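PDB 3OOP: Lin2960 protein from Listeria innocua, which is of unknown function but probably binds DNA as a MarR-type transcriptional regulator with a winged helix-turn-helix domain. Local coordinates for residues 40-43 against 44-48; 70-73 against 74-78; 121-125 against 126-130. All blocks are in the same frame, centred on the assembly; numbering follows the deposited sequence.

Contact 1 of 3, residues 40-43 against 44-48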
ATOM      1  N   TRP A  40     -20.309  10.062   9.586  1.00 29.57           N
ATOM      2  CA  TRP A  40     -19.530  11.207   9.131  1.00 29.41           C
ATOM      3  C   TRP A  40     -19.142  11.055   7.668  1.00 29.27           C
ATOM      4  O   TRP A  40     -19.256  12.006   6.900  1.00 29.13           O
ATOM      5  CB  TRP A  40     -18.299  11.400  10.006  1.00 29.52           C
ATOM      6  CG  TRP A  40     -17.292  12.387   9.481  1.00 30.02           C
ATOM      7  CD1 TRP A  40     -15.989  12.131   9.189  1.00 31.17           C
ATOM      8  CD2 TRP A  40     -17.500  13.780   9.203  1.00 33.04           C
ATOM      9  NE1 TRP A  40     -15.361  13.273   8.757  1.00 31.85           N
ATOM     10  CE2 TRP A  40     -16.267  14.300   8.742  1.00 32.99           C
ATOM     11  CE3 TRP A  40     -18.607  14.633   9.284  1.00 34.10           C
ATOM     12  CZ2 TRP A  40     -16.104  15.643   8.373  1.00 34.68           C
ATOM     13  CZ3 TRP A  40     -18.444  15.975   8.910  1.00 36.14           C
ATOM     14  CH2 TRP A  40     -17.198  16.461   8.461  1.00 35.83           C
ATOM     15  N   SER A  41     -18.716   9.858   7.277  1.00 29.80           N
ATOM     16  CA  SER A  41     -18.359   9.608   5.876  1.00 30.18           C
ATOM     17  C   SER A  41     -19.496  10.005   4.949  1.00 29.44           C
ATOM     18  O   SER A  41     -19.279  10.687   3.939  1.00 29.76           O
ATOM     19  CB  SER A  41     -18.003   8.140   5.646  1.00 30.84           C
ATOM     20  OG  SER A  41     -16.849   7.805   6.393  1.00 36.07           O
ATOM     21  N   VAL A  42     -20.705   9.580   5.298  1.00 28.43           N
ATOM     22  CA  VAL A  42     -21.872   9.865   4.476  1.00 28.05           C
ATOM     23  C   VAL A  42     -22.232  11.356   4.532  1.00 27.99           C
ATOM     24  O   VAL A  42     -22.444  11.976   3.493  1.00 27.55           O
ATOM     25  CB  VAL A  42     -23.066   8.945   4.822  1.00 28.11           C
ATOM     26  CG1 VAL A  42     -24.307   9.383   4.077  1.00 28.12           C
ATOM     27  CG2 VAL A  42     -22.730   7.498   4.453  1.00 28.77           C
ATOM     28  N   LEU A  43     -22.272  11.925   5.736  1.00 28.05           N
ATOM     29  CA  LEU A  43     -22.558  13.358   5.915  1.00 29.05           C
ATOM     30  C   LEU A  43     -21.613  14.256   5.129  1.00 28.97           C
ATOM     31  O   LEU A  43     -22.066  15.178   4.438  1.00 29.06           O
ATOM     32  CB  LEU A  43     -22.468  13.749   7.390  1.00 29.66           C
ATOM     33  CG  LEU A  43     -23.692  13.891   8.269  1.00 32.09           C
ATOM     34  CD1 LEU A  43     -23.236  14.424   9.629  1.00 33.90           C
ATOM     35  CD2 LEU A  43     -24.762  14.816   7.658  1.00 32.29           C
ATOM     36  N   GLU A  44     -20.309  13.997   5.269  1.00 29.10           N
ATOM     37  CA  GLU A  44     -19.256  14.723   4.548  0.50 29.36           C
ATOM     38  C   GLU A  44     -19.480  14.654   3.036  1.00 28.98           C
ATOM     39  O   GLU A  44     -19.327  15.654   2.323  1.00 28.69           O
ATOM     40  CB  GLU A  44     -17.879  14.140   4.927  0.50 29.67           C
ATOM     41  CG  GLU A  44     -16.751  14.380   3.923  0.50 31.73           C
ATOM     42  CD  GLU A  44     -15.660  13.324   4.011  0.50 34.20           C
ATOM     43  OE1 GLU A  44     -15.368  12.677   2.982  0.50 36.14           O
ATOM     44  OE2 GLU A  44     -15.097  13.124   5.104  0.50 35.99           O
ATOM     45  N   GLY A  45     -19.819  13.458   2.549  1.00 28.30           N
ATOM     46  CA  GLY A  45     -20.085  13.250   1.126  1.00 27.40           C
ATOM     47  C   GLY A  45     -21.293  14.035   0.668  1.00 27.20           C
ATOM     48  O   GLY A  45     -21.289  14.619  -0.407  1.00 28.01           O
ATOM     49  N   ILE A  46     -22.343  14.036   1.483  1.00 26.22           N
ATOM     50  CA  ILE A  46     -23.529  14.836   1.182  1.00 26.20           C
ATOM     51  C   ILE A  46     -23.195  16.331   1.154  1.00 26.68           C
ATOM     52  O   ILE A  46     -23.537  17.024   0.195  1.00 27.29           O
ATOM     53  CB  ILE A  46     -24.715  14.514   2.132  1.00 25.88           C
ATOM     54  CG1 ILE A  46     -25.140  13.048   1.966  1.00 25.97           C
ATOM     55  CG2 ILE A  46     -25.904  15.433   1.834  1.00 26.44           C
ATOM     56  CD1 ILE A  46     -26.174  12.541   2.994  1.00 25.10           C
ATOM     57  N   GLU A  47     -22.500  16.820   2.181  1.00 27.02           N
ATOM     58  CA  GLU A  47     -22.099  18.235   2.213  1.00 28.20           C
ATOM     59  C   GLU A  47     -21.312  18.598   0.962  1.00 28.57           C
ATOM     60  O   GLU A  47     -21.546  19.641   0.383  1.00 28.62           O
ATOM     61  CB  GLU A  47     -21.283  18.568   3.476  1.00 28.75           C
ATOM     62  CG  GLU A  47     -21.056  20.088   3.717  1.00 31.56           C
ATOM     63  CD  GLU A  47     -20.017  20.720   2.793  1.00 35.78           C
ATOM     64  OE1 GLU A  47     -19.043  20.031   2.399  1.00 37.50           O
ATOM     65  OE2 GLU A  47     -20.179  21.926   2.463  1.00 38.17           O
ATOM     66  N   ALA A  48     -20.397  17.728   0.538  1.00 28.76           N
ATOM     67  CA  ALA A  48     -19.508  18.045  -0.587  1.00 29.61           C
ATOM     68  C   ALA A  48     -20.217  18.040  -1.944  1.00 29.51           C
ATOM     69  O   ALA A  48     -19.712  18.626  -2.914  1.00 30.40           O
ATOM     70  CB  ALA A  48     -18.311  17.091  -0.599  1.00 29.91           C
TER
HETATM   71  O   HOH W   1     -12.838  14.241   7.163  1.00 57.65           O
HETATM   72  O   HOH W   2     -17.079  11.012   2.475  1.00 48.89           O
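Trp40 and Glu44, one helical turn apart, both place CG anti to the backbone N (chi1 169° and 158°), which lays the indole and the start of the glutamate chain against each other. Glu44 CB comes down over one face of the indole, 4.1 Å from the centroid of the Trp40 six-membered ring and almost on the ring normal, a CH-pi contact. From there the glutamate chain runs on extended, crossing the tryptophan side chain at about a right angle, and its carboxylate plane stands nearly perpendicular to the indole. In the Glu44 conformer described, one of two modelled, Trp40 NE1 and Glu44 OE2 remain 3.7 Å apart and are bridged by a water lying in plane at the ring edge. This water accepts from Trp40 NE1 at 3.1 Å and donates to Glu44 OE2 at 3.3 Å. A second water donates to Ser41 O at 2.7 Å; its approach to Glu44 OE1 is too short to be relied on. Beneath these links run regular i to i+4 helix bonds, among them Glu44 N to Trp40 O at 2.8 Å. Further round the helix Val42 CG1 packs on Ile46 CD1 at 3.8 Å, the two side chains meeting at a slant. Glu47 is turned away by a bend at chi2 (-75°), and its OE1 forms a salt bridge with Arg109. The contact thus spans several faces of helix 37-49 in the core of the winged helix-turn-helix domain. Trp40 leans on Thr105, Leu108 and Arg109 of helix 99-119, Leu43 and Ile46 rest on strand 94-97, and Val42 and Ile46 also meet Ile57 of helix 54-61.

Contact 2 of 3, residues 70-73 against 74-78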
ATOM      1  N   ARG A  70     -28.973   2.255   5.159  1.00 40.18           N
ATOM      2  CA  ARG A  70     -29.033   2.198   6.627  1.00 39.02           C
ATOM      3  C   ARG A  70     -28.568   3.508   7.262  1.00 37.77           C
ATOM      4  O   ARG A  70     -29.237   4.046   8.151  1.00 37.46           O
ATOM      5  CB  ARG A  70     -28.179   1.039   7.155  1.00 39.38           C
ATOM      6  CG  ARG A  70     -27.991   1.027   8.680  1.00 39.69           C
ATOM      7  CD  ARG A  70     -27.255  -0.226   9.179  1.00 41.81           C
ATOM      8  NE  ARG A  70     -25.884  -0.356   8.671  1.00 41.75           N
ATOM      9  CZ  ARG A  70     -24.823   0.290   9.149  1.00 42.28           C
ATOM     10  NH1 ARG A  70     -24.942   1.168  10.141  1.00 42.05           N
ATOM     11  NH2 ARG A  70     -23.634   0.079   8.605  1.00 43.36           N
ATOM     12  N   ILE A  71     -27.414   3.999   6.820  1.00 36.45           N
ATOM     13  CA  ILE A  71     -26.829   5.226   7.385  1.00 35.29           C
ATOM     14  C   ILE A  71     -27.691   6.451   7.062  1.00 34.86           C
ATOM     15  O   ILE A  71     -27.931   7.289   7.935  1.00 34.10           O
ATOM     16  CB  ILE A  71     -25.357   5.449   6.941  1.00 34.92           C
ATOM     17  CG1 ILE A  71     -24.458   4.312   7.458  1.00 35.38           C
ATOM     18  CG2 ILE A  71     -24.838   6.790   7.455  1.00 34.29           C
ATOM     19  CD1 ILE A  71     -23.095   4.210   6.776  1.00 34.63           C
ATOM     20  N   VAL A  72     -28.163   6.542   5.817  1.00 34.41           N
ATOM     21  CA  VAL A  72     -29.092   7.609   5.419  1.00 34.43           C
ATOM     22  C   VAL A  72     -30.332   7.621   6.321  1.00 34.97           C
ATOM     23  O   VAL A  72     -30.776   8.680   6.766  1.00 34.69           O
ATOM     24  CB  VAL A  72     -29.458   7.523   3.919  1.00 34.32           C
ATOM     25  CG1 VAL A  72     -30.640   8.425   3.574  1.00 34.69           C
ATOM     26  CG2 VAL A  72     -28.252   7.909   3.087  1.00 32.84           C
ATOM     27  N   ASP A  73     -30.879   6.444   6.613  1.00 35.71           N
ATOM     28  CA  ASP A  73     -31.999   6.379   7.551  1.00 36.40           C
ATOM     29  C   ASP A  73     -31.675   6.954   8.945  1.00 35.52           C
ATOM     30  O   ASP A  73     -32.487   7.682   9.508  1.00 35.74           O
ATOM     31  CB  ASP A  73     -32.587   4.965   7.612  1.00 37.74           C
ATOM     32  CG  ASP A  73     -33.302   4.577   6.316  1.00 41.83           C
ATOM     33  OD1 ASP A  73     -33.711   5.487   5.551  1.00 46.07           O
ATOM     34  OD2 ASP A  73     -33.454   3.357   6.050  1.00 46.72           O
ATOM     35  N   VAL A  74     -30.489   6.669   9.481  1.00 34.53           N
ATOM     36  CA  VAL A  74     -30.088   7.238  10.779  1.00 33.81           C
ATOM     37  C   VAL A  74     -29.955   8.761  10.683  1.00 32.96           C
ATOM     38  O   VAL A  74     -30.406   9.482  11.573  1.00 32.04           O
ATOM     39  CB  VAL A  74     -28.769   6.630  11.324  1.00 33.84           C
ATOM     40  CG1 VAL A  74     -28.348   7.336  12.616  1.00 35.12           C
ATOM     41  CG2 VAL A  74     -28.931   5.115  11.565  1.00 34.24           C
ATOM     42  N   LEU A  75     -29.361   9.243   9.596  1.00 31.48           N
ATOM     43  CA  LEU A  75     -29.153  10.689   9.420  1.00 31.58           C
ATOM     44  C   LEU A  75     -30.462  11.461   9.229  1.00 31.92           C
ATOM     45  O   LEU A  75     -30.588  12.600   9.676  1.00 32.42           O
ATOM     46  CB  LEU A  75     -28.174  10.973   8.277  1.00 30.10           C
ATOM     47  CG  LEU A  75     -26.730  10.486   8.448  1.00 29.74           C
ATOM     48  CD1 LEU A  75     -25.937  10.763   7.165  1.00 30.12           C
ATOM     49  CD2 LEU A  75     -26.056  11.137   9.651  1.00 30.45           C
ATOM     50  N   LEU A  76     -31.435  10.829   8.579  1.00 33.41           N
ATOM     51  CA  LEU A  76     -32.783  11.375   8.482  1.00 33.99           C
ATOM     52  C   LEU A  76     -33.449  11.453   9.858  1.00 34.39           C
ATOM     53  O   LEU A  76     -34.039  12.486  10.203  1.00 34.52           O
ATOM     54  CB  LEU A  76     -33.637  10.554   7.506  1.00 34.40           C
ATOM     55  CG  LEU A  76     -33.368  10.774   6.012  1.00 34.73           C
ATOM     56  CD1 LEU A  76     -34.031   9.687   5.198  1.00 36.37           C
ATOM     57  CD2 LEU A  76     -33.822  12.162   5.540  1.00 34.88           C
ATOM     58  N   ARG A  77     -33.324  10.385  10.642  1.00 34.47           N
ATOM     59  CA  ARG A  77     -33.900  10.358  11.981  0.50 34.69           C
ATOM     60  C   ARG A  77     -33.247  11.395  12.899  1.00 34.49           C
ATOM     61  O   ARG A  77     -33.927  12.000  13.727  1.00 34.68           O
ATOM     62  CB  ARG A  77     -33.821   8.953  12.577  0.50 35.15           C
ATOM     63  CG  ARG A  77     -34.912   8.656  13.584  0.50 35.67           C
ATOM     64  CD  ARG A  77     -35.094   7.159  13.774  0.50 37.46           C
ATOM     65  NE  ARG A  77     -33.866   6.495  14.201  0.50 37.21           N
ATOM     66  CZ  ARG A  77     -33.143   5.688  13.430  0.50 37.14           C
ATOM     67  NH1 ARG A  77     -32.042   5.124  13.913  0.50 37.16           N
ATOM     68  NH2 ARG A  77     -33.521   5.446  12.178  0.50 37.01           N
ATOM     69  N   LYS A  78     -31.940  11.616  12.731  1.00 33.71           N
ATOM     70  CA  LYS A  78     -31.207  12.645  13.480  1.00 32.71           C
ATOM     71  C   LYS A  78     -31.493  14.060  12.965  1.00 32.41           C
ATOM     72  O   LYS A  78     -30.977  15.034  13.521  1.00 32.12           O
ATOM     73  CB  LYS A  78     -29.695  12.377  13.481  1.00 32.82           C
ATOM     74  CG  LYS A  78     -29.273  11.111  14.240  1.00 33.47           C
ATOM     75  CD  LYS A  78     -27.760  10.966  14.351  1.00 33.98           C
ATOM     76  CE  LYS A  78     -27.390   9.903  15.386  1.00 35.20           C
ATOM     77  NZ  LYS A  78     -25.917   9.835  15.675  1.00 36.07           N
TER
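Ile71 against Leu75 and Val72 against Leu76 are the side-chain pairs of this last part of helix 65-77, which in the MarR winged helix-turn-helix corresponds to the recognition helix, the one expected to enter the DNA major groove. Every carbonyl from Arg70 to Asp73 accepts an i to i+4 amide bond. Leu75 N to Ile71 O and Leu76 N to Val72 O are each 2.9 Å, and Val74 N to Arg70 O is longer at 3.2 Å. Asp73 O takes Arg77 N at 3.0 Å. The charged groups mostly find partners elsewhere: Arg70 NH1 forms a salt bridge with Glu38, and Lys78 NZ is held by Asp34 and Gln39. Asp73 OD1 has a weak, long ion pair with Arg83. The apolar pairs lie side by side and point the same way. Ile71 CG2 meets Leu75 CD1 at 4.1 Å. Leu75 also reaches Ile81, while Leu76 meets Ile81 and Arg83 of strand 81-84. In the Val72 and Leu76 pair, the touching methyls are Val72 CG1 and Leu76 CD1, 4.0 Å apart.

Contact 3 of 3, residues 121-125 against 126-130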
ATOM      1  N   ALA A 121       2.223  18.990  10.858  1.00 32.49           N
ATOM      2  CA  ALA A 121       3.143  19.962  11.446  1.00 33.68           C
ATOM      3  C   ALA A 121       4.599  19.696  11.040  1.00 34.49           C
ATOM      4  O   ALA A 121       5.103  18.589  11.212  1.00 34.02           O
ATOM      5  CB  ALA A 121       2.991  19.996  12.983  1.00 34.36           C
ATOM      6  N   GLY A 122       5.257  20.711  10.480  1.00 35.45           N
ATOM      7  CA  GLY A 122       6.653  20.583  10.055  1.00 36.85           C
ATOM      8  C   GLY A 122       6.869  19.897   8.715  1.00 37.58           C
ATOM      9  O   GLY A 122       8.006  19.771   8.258  1.00 38.40           O
ATOM     10  N   VAL A 123       5.790  19.440   8.085  1.00 37.51           N
ATOM     11  CA  VAL A 123       5.866  18.860   6.739  1.00 38.19           C
ATOM     12  C   VAL A 123       5.362  19.887   5.742  1.00 39.06           C
ATOM     13  O   VAL A 123       4.318  20.501   5.964  1.00 39.57           O
ATOM     14  CB  VAL A 123       5.003  17.573   6.599  1.00 37.57           C
ATOM     15  CG1 VAL A 123       5.185  16.948   5.215  1.00 36.90           C
ATOM     16  CG2 VAL A 123       5.351  16.571   7.669  1.00 37.26           C
ATOM     17  N   THR A 124       6.098  20.071   4.650  1.00 40.08           N
ATOM     18  CA  THR A 124       5.725  21.038   3.624  1.00 41.23           C
ATOM     19  C   THR A 124       5.311  20.355   2.321  1.00 41.62           C
ATOM     20  O   THR A 124       5.678  19.202   2.072  1.00 41.04           O
ATOM     21  CB  THR A 124       6.880  22.036   3.340  1.00 41.87           C
ATOM     22  OG1 THR A 124       8.038  21.320   2.881  1.00 42.91           O
ATOM     23  CG2 THR A 124       7.233  22.797   4.589  1.00 42.64           C
ATOM     24  N   ARG A 125       4.542  21.068   1.500  1.00 42.58           N
ATOM     25  CA  ARG A 125       4.146  20.577   0.183  1.00 43.35           C
ATOM     26  C   ARG A 125       5.377  20.157  -0.604  1.00 43.76           C
ATOM     27  O   ARG A 125       5.383  19.100  -1.232  1.00 43.42           O
ATOM     28  CB  ARG A 125       3.378  21.655  -0.586  1.00 44.11           C
ATOM     29  CG  ARG A 125       2.754  21.181  -1.891  1.00 46.06           C
ATOM     30  CD  ARG A 125       2.081  22.338  -2.640  1.00 50.81           C
ATOM     31  NE  ARG A 125       2.966  22.967  -3.625  1.00 54.79           N
ATOM     32  CZ  ARG A 125       3.809  23.972  -3.373  1.00 56.81           C
ATOM     33  NH1 ARG A 125       3.906  24.491  -2.153  1.00 58.09           N
ATOM     34  NH2 ARG A 125       4.562  24.464  -4.349  1.00 57.65           N
ATOM     35  N   THR A 126       6.416  20.998  -0.550  1.00 44.34           N
ATOM     36  CA  THR A 126       7.696  20.733  -1.214  1.00 45.01           C
ATOM     37  C   THR A 126       8.308  19.384  -0.800  1.00 44.45           C
ATOM     38  O   THR A 126       8.791  18.642  -1.661  1.00 44.66           O
ATOM     39  CB  THR A 126       8.712  21.890  -0.984  1.00 45.67           C
ATOM     40  OG1 THR A 126       8.036  23.148  -1.107  1.00 47.69           O
ATOM     41  CG2 THR A 126       9.832  21.849  -2.010  1.00 46.09           C
ATOM     42  N   ASP A 127       8.270  19.066   0.499  1.00 43.76           N
ATOM     43  CA  ASP A 127       8.765  17.781   1.015  1.00 43.16           C
ATOM     44  C   ASP A 127       8.103  16.601   0.310  1.00 42.11           C
ATOM     45  O   ASP A 127       8.755  15.595   0.009  1.00 41.92           O
ATOM     46  CB  ASP A 127       8.500  17.642   2.521  1.00 43.73           C
ATOM     47  CG  ASP A 127       9.408  18.509   3.376  1.00 45.00           C
ATOM     48  OD1 ASP A 127      10.624  18.610   3.083  1.00 46.62           O
ATOM     49  OD2 ASP A 127       8.892  19.070   4.376  1.00 45.80           O
ATOM     50  N   LEU A 128       6.805  16.732   0.048  1.00 40.76           N
ATOM     51  CA  LEU A 128       6.041  15.671  -0.605  1.00 39.95           C
ATOM     52  C   LEU A 128       6.287  15.595  -2.113  1.00 40.09           C
ATOM     53  O   LEU A 128       6.444  14.493  -2.652  1.00 39.72           O
ATOM     54  CB  LEU A 128       4.546  15.805  -0.294  1.00 39.45           C
ATOM     55  CG  LEU A 128       4.161  15.748   1.186  1.00 38.15           C
ATOM     56  CD1 LEU A 128       2.653  15.894   1.334  1.00 38.66           C
ATOM     57  CD2 LEU A 128       4.642  14.456   1.834  1.00 37.31           C
ATOM     58  N   GLU A 129       6.341  16.749  -2.786  1.00 40.49           N
ATOM     59  CA  GLU A 129       6.568  16.820  -4.235  0.50 40.53           C
ATOM     60  C   GLU A 129       7.950  16.286  -4.634  1.00 40.43           C
ATOM     61  O   GLU A 129       8.147  15.797  -5.751  1.00 40.74           O
ATOM     62  CB  GLU A 129       6.355  18.258  -4.743  0.50 41.05           C
ATOM     63  CG  GLU A 129       4.913  18.758  -4.568  0.50 41.68           C
ATOM     64  CD  GLU A 129       4.675  20.140  -5.150  0.50 43.34           C
ATOM     65  OE1 GLU A 129       5.664  20.842  -5.456  0.50 44.29           O
ATOM     66  OE2 GLU A 129       3.491  20.526  -5.293  0.50 43.85           O
ATOM     67  N   GLN A 130       8.911  16.395  -3.716  1.00 39.56           N
ATOM     68  CA  GLN A 130      10.250  15.855  -3.955  1.00 39.36           C
ATOM     69  C   GLN A 130      10.237  14.326  -4.046  1.00 37.76           C
ATOM     70  O   GLN A 130      10.965  13.730  -4.852  1.00 37.51           O
ATOM     71  CB  GLN A 130      11.231  16.310  -2.878  1.00 40.19           C
ATOM     72  CG  GLN A 130      11.581  17.793  -2.954  1.00 43.36           C
ATOM     73  CD  GLN A 130      12.464  18.249  -1.805  1.00 46.98           C
ATOM     74  OE1 GLN A 130      13.242  17.471  -1.252  1.00 49.64           O
ATOM     75  NE2 GLN A 130      12.349  19.521  -1.444  1.00 48.98           N
TER
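Thr124, in an extended conformation, ends the loop from helix 99-119 and gives way to helical angles at Arg125, so that the backbone turns into helix 125-141 with Asp127 brought back beside Thr124. A chi1 of 60° sets Thr124 OG1 between its own N and carbonyl carbon, where it accepts from Asp127 N at 3.3 Å. In return Asp127 OD2 receives Thr124 N at 3.0 Å, on the anti side of the carboxylate and 24° out of its plane. The Thr124 hydroxyl adds a weak bond to the same OD2 at 2.8 Å, giving this oxygen two donors from one residue. One turn along, in the Glu129 conformer described, Arg125 NE makes a salt bridge with Glu129 OE2 at 3.0 Å; as a hydrogen bond it is weak, the N-H...O angle being 128°, and the guanidinium and carboxylate planes are almost perpendicular. On the apolar side Val123 CG1 approaches Leu128 CD2 at 4.2 Å. The second subunit packs here, its Met4 against Val123 and its Ile11 against Leu128. The reciprocal Thr124 and Asp127 bonds are those of a capping box, with Thr124 as the N-cap of the C-terminal helix at the dimer interface.

Contacts 1 and 2 belong to one hydrophobic core, their centres 12 Å apart, whereas contact 3 stands apart in the dimerisation region. Where helix 37-49 meets helix 65-77, Val42 CG2 packs on Ile71 CG2 at 3.7 Å and Val42 CG1 on Leu75 CD1 at 3.8 Å; Leu43 CG also comes within 3.9 Å of Leu75 CD2. Contact 3 lies about 28 Å from contact 1 and about 39 Å from contact 2, centre to centre, with contacts 2 and 3 on opposite sides of the chain's centre. Helix 99-119, which bears on Trp40 and leads into the 121-125 loop, connects the probable DNA-reading lobe to the subunit interface.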